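Local coordinates for peroxisomal fatty acid beta-oxidation multifunctional protein MFP2 (Arabidopsis thaliana, PDB 2WTB), which hydrates long-chain enoyl-CoA esters and oxidises 3-hydroxyacyl-CoA esters of varied chain length during peroxisomal fatty acid beta-oxidation in germinating seeds, at residues G150-K162 with S214-A227. Residues are numbered along the deposited sequence; the frame is centred on the assembly and turned at random.
Sequences GTQRLPRLVGLTK and SVSKTDKLPPLGEA
Arg156 of helix 150-158 reaches across Val215, Lys217 and Leu221 in the loop that begins segment 214-227. Its straight chain carries the guanidinium past the Ser214 and Val215 carbonyls, and NH1 donates to Lys217 O at 3.1 Å, with an N-H...O angle of 155°. The acceptor lies near the guanidinium plane, whereas the donor stands well above the carbonyl plane of Lys217. Leu221 CD1 and Val215 O sit over opposite faces, both toward the rim; the oxygen is too poorly angled to bond NE. With an alanine in place of Arg156, Lys217 O would probably lack a partner and a gap open beside Leu221. Lys220, curled through successive bends, makes a weak bond from NZ to Leu157 O. The helix belongs to the crotonase-type hydratase domain, and its Gly150 N is hydrogen-bonded to Glu119 OE2 of the predicted nucleophile. Val215 CG2 lies over one Arg153 guanidinium face, 3.7 Å above the plane and near its rim, while Arg153 NH2 forms a salt bridge with Glu99. Both Leu157 methyls lie against Ser214, whose OG bonds to Met122 O. Apolar contacts join Pro155 CB to Leu221 CD2 at 4.2 Å and, beyond Gly159, Leu160 to Pro222 and Ala227.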
ATOM      1  N   GLY A 150      -7.912 -19.691  12.518  1.00 53.09           N
ATOM      2  CA  GLY A 150      -8.799 -18.917  11.669  1.00 41.93           C
ATOM      3  C   GLY A 150      -9.221 -19.637  10.402  1.00 55.40           C
ATOM      4  O   GLY A 150     -10.350 -19.479   9.939  1.00 55.27           O
ATOM      5  N   THR A 151      -8.315 -20.428   9.834  1.00 51.52           N
ATOM      6  CA  THR A 151      -8.638 -21.222   8.655  1.00 64.99           C
ATOM      7  C   THR A 151      -9.732 -22.244   8.956  1.00 67.68           C
ATOM      8  O   THR A 151     -10.311 -22.828   8.041  1.00 73.45           O
ATOM      9  CB  THR A 151      -7.402 -21.961   8.104  1.00 69.14           C
ATOM     10  OG1 THR A 151      -6.711 -22.611   9.178  1.00 72.43           O
ATOM     11  CG2 THR A 151      -6.458 -20.985   7.417  1.00 66.20           C
ATOM     12  N   GLN A 152     -10.013 -22.454  10.239  1.00 70.15           N
ATOM     13  CA  GLN A 152     -11.009 -23.439  10.659  1.00 65.85           C
ATOM     14  C   GLN A 152     -12.293 -22.796  11.179  1.00 66.73           C
ATOM     15  O   GLN A 152     -13.391 -23.118  10.723  1.00 51.89           O
ATOM     16  CB  GLN A 152     -10.430 -24.359  11.737  1.00 57.38           C
ATOM     17  CG  GLN A 152      -9.200 -25.126  11.297  1.00 67.28           C
ATOM     18  CD  GLN A 152      -9.445 -25.927  10.038  1.00 71.19           C
ATOM     19  OE1 GLN A 152     -10.498 -26.551   9.879  1.00 71.70           O
ATOM     20  NE2 GLN A 152      -8.477 -25.910   9.131  1.00 69.48           N
ATOM     21  N   ARG A 153     -12.149 -21.883  12.135  1.00 56.80           N
ATOM     22  CA  ARG A 153     -13.303 -21.327  12.831  1.00 43.79           C
ATOM     23  C   ARG A 153     -14.099 -20.312  12.011  1.00 42.74           C
ATOM     24  O   ARG A 153     -15.318 -20.220  12.150  1.00 45.19           O
ATOM     25  CB  ARG A 153     -12.881 -20.741  14.179  1.00 45.82           C
ATOM     26  CG  ARG A 153     -12.311 -21.785  15.122  1.00 50.71           C
ATOM     27  CD  ARG A 153     -12.066 -21.244  16.521  1.00 47.67           C
ATOM     28  NE  ARG A 153     -11.679 -22.319  17.431  1.00 55.06           N
ATOM     29  CZ  ARG A 153     -10.430 -22.746  17.600  1.00 57.31           C
ATOM     30  NH1 ARG A 153      -9.433 -22.183  16.926  1.00 49.11           N
ATOM     31  NH2 ARG A 153     -10.178 -23.737  18.445  1.00 48.91           N
ATOM     32  N   LEU A 154     -13.420 -19.560  11.152  1.00 40.18           N
ATOM     33  CA  LEU A 154     -14.101 -18.552  10.339  1.00 56.55           C
ATOM     34  C   LEU A 154     -15.166 -19.157   9.419  1.00 55.45           C
ATOM     35  O   LEU A 154     -16.324 -18.743   9.458  1.00 63.37           O
ATOM     36  CB  LEU A 154     -13.101 -17.705   9.542  1.00 52.24           C
ATOM     37  CG  LEU A 154     -13.699 -16.576   8.695  1.00 52.20           C
ATOM     38  CD1 LEU A 154     -14.635 -15.708   9.521  1.00 46.26           C
ATOM     39  CD2 LEU A 154     -12.605 -15.729   8.067  1.00 55.34           C
ATOM     40  N   PRO A 155     -14.781 -20.138   8.585  1.00 56.67           N
ATOM     41  CA  PRO A 155     -15.782 -20.770   7.719  1.00 58.15           C
ATOM     42  C   PRO A 155     -16.916 -21.413   8.514  1.00 53.61           C
ATOM     43  O   PRO A 155     -18.050 -21.446   8.042  1.00 57.93           O
ATOM     44  CB  PRO A 155     -14.978 -21.844   6.977  1.00 51.15           C
ATOM     45  CG  PRO A 155     -13.571 -21.355   7.018  1.00 49.28           C
ATOM     46  CD  PRO A 155     -13.430 -20.672   8.343  1.00 44.24           C
ATOM     47  N   ARG A 156     -16.613 -21.910   9.709  1.00 49.49           N
ATOM     48  CA  ARG A 156     -17.624 -22.550  10.545  1.00 55.69           C
ATOM     49  C   ARG A 156     -18.567 -21.552  11.227  1.00 58.27           C
ATOM     50  O   ARG A 156     -19.668 -21.916  11.643  1.00 57.22           O
ATOM     51  CB  ARG A 156     -16.964 -23.460  11.585  1.00 48.42           C
ATOM     52  CG  ARG A 156     -16.287 -24.671  10.975  1.00 55.32           C
ATOM     53  CD  ARG A 156     -15.513 -25.469  12.005  1.00 42.58           C
ATOM     54  NE  ARG A 156     -14.672 -26.477  11.365  1.00 49.93           N
ATOM     55  CZ  ARG A 156     -15.063 -27.718  11.102  1.00 51.14           C
ATOM     56  NH1 ARG A 156     -16.285 -28.111  11.428  1.00 46.07           N
ATOM     57  NH2 ARG A 156     -14.232 -28.567  10.515  1.00 57.87           N
ATOM     58  N   LEU A 157     -18.138 -20.299  11.335  1.00 49.33           N
ATOM     59  CA  LEU A 157     -18.948 -19.274  11.993  1.00 54.65           C
ATOM     60  C   LEU A 157     -19.720 -18.397  11.009  1.00 58.06           C
ATOM     61  O   LEU A 157     -20.834 -17.964  11.302  1.00 57.86           O
ATOM     62  CB  LEU A 157     -18.084 -18.400  12.909  1.00 37.62           C
ATOM     63  CG  LEU A 157     -17.697 -19.022  14.252  1.00 52.56           C
ATOM     64  CD1 LEU A 157     -16.735 -18.123  15.010  1.00 41.90           C
ATOM     65  CD2 LEU A 157     -18.935 -19.307  15.086  1.00 45.71           C
ATOM     66  N   VAL A 158     -19.131 -18.139   9.846  1.00 56.83           N
ATOM     67  CA  VAL A 158     -19.727 -17.205   8.897  1.00 64.52           C
ATOM     68  C   VAL A 158     -20.081 -17.859   7.571  1.00 63.44           C
ATOM     69  O   VAL A 158     -20.743 -17.251   6.732  1.00 60.90           O
ATOM     70  CB  VAL A 158     -18.799 -16.007   8.619  1.00 67.25           C
ATOM     71  CG1 VAL A 158     -18.297 -15.412   9.926  1.00 59.98           C
ATOM     72  CG2 VAL A 158     -17.637 -16.429   7.734  1.00 62.36           C
ATOM     73  N   GLY A 159     -19.640 -19.099   7.387  1.00 69.80           N
ATOM     74  CA  GLY A 159     -19.857 -19.806   6.140  1.00 64.50           C
ATOM     75  C   GLY A 159     -18.589 -19.849   5.309  1.00 68.66           C
ATOM     76  O   GLY A 159     -17.678 -19.048   5.516  1.00 71.90           O
ATOM     77  N   LEU A 160     -18.529 -20.786   4.368  1.00 69.15           N
ATOM     78  CA  LEU A 160     -17.345 -20.953   3.531  1.00 63.97           C
ATOM     79  C   LEU A 160     -17.200 -19.828   2.511  1.00 67.21           C
ATOM     80  O   LEU A 160     -16.098 -19.337   2.268  1.00 58.78           O
ATOM     81  CB  LEU A 160     -17.382 -22.302   2.813  1.00 60.58           C
ATOM     82  CG  LEU A 160     -16.123 -22.635   2.011  1.00 69.73           C
ATOM     83  CD1 LEU A 160     -14.897 -22.602   2.914  1.00 65.97           C
ATOM     84  CD2 LEU A 160     -16.253 -23.983   1.313  1.00 57.58           C
ATOM     85  N   THR A 161     -18.316 -19.424   1.913  1.00 77.27           N
ATOM     86  CA  THR A 161     -18.304 -18.392   0.882  1.00 76.38           C
ATOM     87  C   THR A 161     -17.796 -17.055   1.418  1.00 76.54           C
ATOM     88  O   THR A 161     -16.970 -16.393   0.785  1.00 68.42           O
ATOM     89  CB  THR A 161     -19.703 -18.197   0.267  1.00 70.67           C
ATOM     90  OG1 THR A 161     -20.163 -19.440  -0.279  1.00 76.18           O
ATOM     91  CG2 THR A 161     -19.660 -17.150  -0.832  1.00 63.87           C
ATOM     92  N   LYS A 162     -18.291 -16.662   2.588  1.00 73.06           N
ATOM     93  CA  LYS A 162     -17.883 -15.402   3.196  1.00 70.20           C
ATOM     94  C   LYS A 162     -16.468 -15.493   3.745  1.00 64.15           C
ATOM     95  O   LYS A 162     -15.663 -14.577   3.567  1.00 67.06           O
ATOM     96  CB  LYS A 162     -18.847 -15.000   4.311  1.00 62.06           C
ATOM     97  CG  LYS A 162     -18.606 -13.602   4.840  1.00 62.25           C
ATOM     98  CD  LYS A 162     -18.631 -12.592   3.707  1.00 66.87           C
ATOM     99  CE  LYS A 162     -18.525 -11.167   4.223  1.00 60.11           C
ATOM    100  NZ  LYS A 162     -18.533 -10.177   3.105  1.00 61.46           N
ATOM    101  N   SER A 214     -16.880 -23.384  18.423  1.00 43.51           N
ATOM    102  CA  SER A 214     -16.816 -22.976  17.025  1.00 43.43           C
ATOM    103  C   SER A 214     -16.080 -23.985  16.143  1.00 56.89           C
ATOM    104  O   SER A 214     -16.442 -24.188  14.985  1.00 64.12           O
ATOM    105  CB  SER A 214     -16.140 -21.607  16.908  1.00 47.60           C
ATOM    106  OG  SER A 214     -16.609 -20.722  17.910  1.00 50.76           O
ATOM    107  N   VAL A 215     -15.048 -24.612  16.696  1.00 52.27           N
ATOM    108  CA  VAL A 215     -14.166 -25.459  15.904  1.00 52.21           C
ATOM    109  C   VAL A 215     -14.844 -26.753  15.453  1.00 47.02           C
ATOM    110  O   VAL A 215     -14.493 -27.313  14.415  1.00 59.09           O
ATOM    111  CB  VAL A 215     -12.860 -25.788  16.660  1.00 51.74           C
ATOM    112  CG1 VAL A 215     -13.014 -27.077  17.454  1.00 45.62           C
ATOM    113  CG2 VAL A 215     -11.702 -25.904  15.683  1.00 60.60           C
ATOM    114  N   SER A 216     -15.814 -27.221  16.229  1.00 43.80           N
ATOM    115  CA  SER A 216     -16.537 -28.443  15.881  1.00 56.65           C
ATOM    116  C   SER A 216     -17.973 -28.157  15.436  1.00 65.84           C
ATOM    117  O   SER A 216     -18.871 -28.970  15.641  1.00 69.20           O
ATOM    118  CB  SER A 216     -16.516 -29.436  17.047  1.00 53.93           C
ATOM    119  OG  SER A 216     -16.802 -28.796  18.278  1.00 58.67           O
ATOM    120  N   LYS A 217     -18.172 -26.996  14.820  1.00 69.77           N
ATOM    121  CA  LYS A 217     -19.484 -26.578  14.343  1.00 63.78           C
ATOM    122  C   LYS A 217     -19.587 -26.799  12.835  1.00 66.36           C
ATOM    123  O   LYS A 217     -18.732 -26.342  12.079  1.00 70.50           O
ATOM    124  CB  LYS A 217     -19.704 -25.101  14.681  1.00 57.95           C
ATOM    125  CG  LYS A 217     -21.060 -24.534  14.284  1.00 53.32           C
ATOM    126  CD  LYS A 217     -21.066 -23.014  14.443  1.00 53.42           C
ATOM    127  CE  LYS A 217     -22.453 -22.428  14.236  1.00 53.37           C
ATOM    128  NZ  LYS A 217     -23.394 -22.867  15.304  1.00 68.88           N
ATOM    129  N   THR A 218     -20.634 -27.497  12.404  1.00 71.24           N
ATOM    130  CA  THR A 218     -20.809 -27.830  10.990  1.00 72.65           C
ATOM    131  C   THR A 218     -22.060 -27.183  10.393  1.00 66.28           C
ATOM    132  O   THR A 218     -22.231 -27.143   9.173  1.00 52.48           O
ATOM    133  CB  THR A 218     -20.861 -29.354  10.781  1.00 77.97           C
ATOM    134  OG1 THR A 218     -19.652 -29.939  11.276  1.00 76.21           O
ATOM    135  CG2 THR A 218     -21.012 -29.694   9.307  1.00 94.95           C
ATOM    136  N   ASP A 219     -22.924 -26.675  11.265  1.00 71.43           N
ATOM    137  CA  ASP A 219     -24.126 -25.950  10.861  1.00 76.12           C
ATOM    138  C   ASP A 219     -23.961 -25.103   9.602  1.00 67.30           C
ATOM    139  O   ASP A 219     -24.834 -25.093   8.742  1.00 49.81           O
ATOM    140  CB  ASP A 219     -24.596 -25.038  11.999  1.00 78.85           C
ATOM    141  CG  ASP A 219     -25.692 -25.663  12.835  1.00 92.29           C
ATOM    142  OD1 ASP A 219     -26.427 -26.528  12.309  1.00100.58           O
ATOM    143  OD2 ASP A 219     -25.826 -25.278  14.015  1.00 90.06           O
ATOM    144  N   LYS A 220     -22.850 -24.378   9.508  1.00 55.03           N
ATOM    145  CA  LYS A 220     -22.692 -23.362   8.470  1.00 54.68           C
ATOM    146  C   LYS A 220     -21.962 -23.852   7.223  1.00 62.19           C
ATOM    147  O   LYS A 220     -21.964 -23.175   6.195  1.00 65.95           O
ATOM    148  CB  LYS A 220     -21.985 -22.129   9.036  1.00 70.92           C
ATOM    149  CG  LYS A 220     -22.665 -21.525  10.255  1.00 79.78           C
ATOM    150  CD  LYS A 220     -24.110 -21.152   9.957  1.00 86.26           C
ATOM    151  CE  LYS A 220     -24.196 -20.127   8.839  1.00 88.09           C
ATOM    152  NZ  LYS A 220     -23.418 -18.900   9.156  1.00 83.84           N
ATOM    153  N   LEU A 221     -21.335 -25.021   7.313  1.00 63.21           N
ATOM    154  CA  LEU A 221     -20.594 -25.567   6.180  1.00 63.00           C
ATOM    155  C   LEU A 221     -21.523 -26.174   5.137  1.00 70.50           C
ATOM    156  O   LEU A 221     -22.605 -26.658   5.466  1.00 75.29           O
ATOM    157  CB  LEU A 221     -19.588 -26.621   6.645  1.00 51.03           C
ATOM    158  CG  LEU A 221     -18.466 -26.146   7.565  1.00 56.88           C
ATOM    159  CD1 LEU A 221     -17.543 -27.304   7.906  1.00 57.65           C
ATOM    160  CD2 LEU A 221     -17.691 -25.009   6.921  1.00 53.15           C
ATOM    161  N   PRO A 222     -21.101 -26.132   3.867  1.00 72.59           N
ATOM    162  CA  PRO A 222     -21.807 -26.784   2.762  1.00 77.70           C
ATOM    163  C   PRO A 222     -21.560 -28.290   2.783  1.00 76.58           C
ATOM    164  O   PRO A 222     -20.645 -28.747   3.473  1.00 66.02           O
ATOM    165  CB  PRO A 222     -21.156 -26.168   1.515  1.00 60.40           C
ATOM    166  CG  PRO A 222     -20.389 -24.980   1.999  1.00 88.43           C
ATOM    167  CD  PRO A 222     -19.976 -25.313   3.391  1.00 85.46           C
ATOM    168  N   PRO A 223     -22.371 -29.059   2.040  1.00 77.67           N
ATOM    169  CA  PRO A 223     -22.146 -30.504   1.930  1.00 84.72           C
ATOM    170  C   PRO A 223     -20.740 -30.793   1.414  1.00 90.13           C
ATOM    171  O   PRO A 223     -20.223 -30.040   0.590  1.00 93.58           O
ATOM    172  CB  PRO A 223     -23.191 -30.942   0.903  1.00 69.29           C
ATOM    173  CG  PRO A 223     -24.275 -29.921   1.014  1.00 70.84           C
ATOM    174  CD  PRO A 223     -23.575 -28.626   1.309  1.00 74.71           C
ATOM    175  N   LEU A 224     -20.138 -31.873   1.902  1.00 86.55           N
ATOM    176  CA  LEU A 224     -18.762 -32.227   1.560  1.00 87.17           C
ATOM    177  C   LEU A 224     -18.447 -32.009   0.081  1.00 85.78           C
ATOM    178  O   LEU A 224     -17.418 -31.425  -0.261  1.00 75.78           O
ATOM    179  CB  LEU A 224     -18.475 -33.678   1.960  1.00 99.48           C
ATOM    180  CG  LEU A 224     -17.025 -34.173   1.942  1.00110.31           C
ATOM    181  CD1 LEU A 224     -16.882 -35.442   2.773  1.00114.07           C
ATOM    182  CD2 LEU A 224     -16.531 -34.402   0.521  1.00114.09           C
ATOM    183  N   GLY A 225     -19.335 -32.478  -0.789  1.00 98.90           N
ATOM    184  CA  GLY A 225     -19.125 -32.393  -2.224  1.00 91.60           C
ATOM    185  C   GLY A 225     -19.102 -30.976  -2.766  1.00 92.78           C
ATOM    186  O   GLY A 225     -18.243 -30.627  -3.576  1.00 97.63           O
ATOM    187  N   GLU A 226     -20.052 -30.159  -2.322  1.00 84.52           N
ATOM    188  CA  GLU A 226     -20.159 -28.781  -2.790  1.00 93.59           C
ATOM    189  C   GLU A 226     -19.034 -27.908  -2.243  1.00 91.33           C
ATOM    190  O   GLU A 226     -18.566 -26.991  -2.919  1.00 84.58           O
ATOM    191  CB  GLU A 226     -21.512 -28.188  -2.404  1.00106.68           C
ATOM    192  CG  GLU A 226     -21.690 -26.742  -2.827  1.00117.64           C
ATOM    193  CD  GLU A 226     -23.004 -26.158  -2.358  1.00129.16           C
ATOM    194  OE1 GLU A 226     -23.716 -26.836  -1.586  1.00130.19           O
ATOM    195  OE2 GLU A 226     -23.325 -25.020  -2.759  1.00136.61           O
ATOM    196  N   ALA A 227     -18.610 -28.188  -1.015  1.00 88.51           N
ATOM    197  CA  ALA A 227     -17.499 -27.462  -0.419  1.00 83.33           C
ATOM    198  C   ALA A 227     -16.260 -27.617  -1.291  1.00 88.91           C
ATOM    199  O   ALA A 227     -15.498 -26.667  -1.475  1.00 97.76           O
ATOM    200  CB  ALA A 227     -17.228 -27.956   0.991  1.00 76.52           C
TER